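Local coordinates for DNA-binding protein HU (Anabaena sp., PDB 1P71) that binds and bends DNA as a homodimeric histone-like protein, wrapping the duplex to stabilise it against denaturation, and is essential for heterocyst differentiation, at residues Gly39-Leu44 with Ser49-Glu54. Numbering follows the deposited sequence.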
# COMPACT_ATOMS: atom_id res chain seq x y z
N GLY C 39 -4.83 6.67 13.44
CA GLY C 39 -3.42 6.85 13.74
C GLY C 39 -2.64 5.61 14.15
O GLY C 39 -1.56 5.74 14.71
N ASP C 40 -3.17 4.43 13.88
CA ASP C 40 -2.37 3.23 14.05
C ASP C 40 -1.57 2.91 12.78
O ASP C 40 -1.94 3.33 11.68
CB ASP C 40 -3.24 2.04 14.46
CG ASP C 40 -2.45 0.97 15.23
OD1 ASP C 40 -2.99 -0.15 15.41
OD2 ASP C 40 -1.29 1.16 15.69
N LYS C 41 -0.45 2.21 12.95
CA LYS C 41 0.35 1.74 11.82
C LYS C 41 -0.05 0.31 11.53
O LYS C 41 -0.12 -0.51 12.45
CB LYS C 41 1.84 1.80 12.16
CG LYS C 41 2.80 1.51 10.99
CD LYS C 41 4.24 1.82 11.44
CE LYS C 41 5.26 1.56 10.33
NZ LYS C 41 6.61 2.09 10.71
N VAL C 42 -0.34 0.01 10.26
CA VAL C 42 -0.63 -1.36 9.86
C VAL C 42 0.63 -1.97 9.27
O VAL C 42 1.21 -1.45 8.32
CB VAL C 42 -1.83 -1.49 8.88
CG1 VAL C 42 -2.08 -2.98 8.55
CG2 VAL C 42 -3.10 -0.88 9.45
N THR C 43 1.06 -3.07 9.86
CA THR C 43 2.34 -3.66 9.53
C THR C 43 2.13 -5.09 9.00
O THR C 43 1.51 -5.92 9.64
CB THR C 43 3.21 -3.65 10.80
OG1 THR C 43 3.73 -2.33 11.00
CG2 THR C 43 4.45 -4.50 10.60
N LEU C 44 2.65 -5.36 7.81
CA LEU C 44 2.50 -6.68 7.23
C LEU C 44 3.86 -7.16 6.76
O LEU C 44 4.32 -6.75 5.70
CB LEU C 44 1.47 -6.63 6.08
CG LEU C 44 0.12 -5.95 6.37
CD1 LEU C 44 -0.63 -5.66 5.09
CD2 LEU C 44 -0.76 -6.79 7.33
N SER C 49 4.09 -1.55 5.11
CA SER C 49 3.34 -0.91 6.18
C SER C 49 2.58 0.30 5.66
O SER C 49 2.99 0.96 4.69
CB SER C 49 4.27 -0.49 7.31
OG SER C 49 5.04 0.61 6.88
N PHE C 50 1.47 0.59 6.33
CA PHE C 50 0.61 1.72 6.05
C PHE C 50 0.53 2.56 7.32
O PHE C 50 0.36 2.02 8.41
CB PHE C 50 -0.81 1.24 5.75
CG PHE C 50 -0.95 0.44 4.48
CD1 PHE C 50 -0.81 -0.95 4.52
CD2 PHE C 50 -1.30 1.06 3.28
CE1 PHE C 50 -0.97 -1.72 3.37
CE2 PHE C 50 -1.46 0.31 2.12
CZ PHE C 50 -1.29 -1.08 2.16
N GLU C 51 0.62 3.88 7.16
CA GLU C 51 0.50 4.77 8.28
C GLU C 51 0.02 6.15 7.85
O GLU C 51 -0.04 6.45 6.67
CB GLU C 51 1.82 4.88 9.05
CG GLU C 51 3.00 5.38 8.25
CD GLU C 51 4.21 5.53 9.12
OE1 GLU C 51 4.20 5.03 10.26
OE2 GLU C 51 5.17 6.17 8.67
N SER C 52 -0.38 6.94 8.84
CA SER C 52 -0.73 8.33 8.64
C SER C 52 0.57 9.15 8.80
O SER C 52 1.35 8.91 9.72
CB SER C 52 -1.77 8.71 9.68
OG SER C 52 -2.45 9.89 9.34
N ARG C 53 0.81 10.10 7.90
CA ARG C 53 1.94 10.99 8.02
C ARG C 53 1.46 12.43 8.14
O ARG C 53 0.57 12.85 7.41
CB ARG C 53 2.88 10.84 6.82
CG ARG C 53 3.68 9.55 6.95
CD ARG C 53 4.84 9.40 6.01
NE ARG C 53 5.34 8.03 6.09
CZ ARG C 53 5.87 7.35 5.09
NH1 ARG C 53 5.97 7.92 3.89
NH2 ARG C 53 6.30 6.10 5.28
N GLU C 54 2.05 13.16 9.08
CA GLU C 54 1.78 14.58 9.22
C GLU C 54 2.43 15.33 8.08
O GLU C 54 3.52 14.98 7.64
CB GLU C 54 2.27 15.13 10.57
CG GLU C 54 1.60 14.52 11.78
CD GLU C 54 0.10 14.81 11.87
OE1 GLU C 54 -0.30 15.99 12.03
OE2 GLU C 54 -0.69 13.85 11.80
O HOH W 1 -0.79 5.97 11.35
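The side chains of Lys41 and Glu51 rise next to each other from the beta hairpin that follows helix 18-37 of the HU fold, and they illustrate how an antiparallel pair of strands sorts polar and apolar side chains onto its two faces. With CG anti to the backbone N (chi1 -172°) and the rest of the chain extended, the lysine lays its methylenes, more than its ammonium, along the glutamate. Lys41 CD comes within 3.4 Å of Glu51 OE1. The ammonium makes only a long ion pair with the same oxygen, Lys41 NZ to Glu51 OE1 being 3.8 Å. Glu51 OE2 accepts a nearly straight bond from Arg53 NE through its anti lone pair, in the guanidinium plane, at 3.2 Å. One carboxylate thus lies between two cations, which probably favours its ionised form, and Arg53 packs on a phosphate of the bound DNA. Ser49 joins this face, its OG 3.6 Å from Lys41 CE.

Val42 and Phe50 occupy the other face as a hydrogen-bonded pair, their CB atoms 4.3 Å apart. Leu44 CD1 approaches the edge of the Phe50 ring near its plane, 4.3 Å from CE1. Helix 18-37 packs against this side through Ile32 and Val36, while Phe79 of the second subunit meets the ring edge-to-face, placing Phe50 in the dimer core.

On the N-terminal side of Val42 no direct backbone hydrogen bond joins the two segments, and a water links Asp40 and Ser52: it donates to Asp40 O and accepts from Ser52 N, the latter at 2.7 Å.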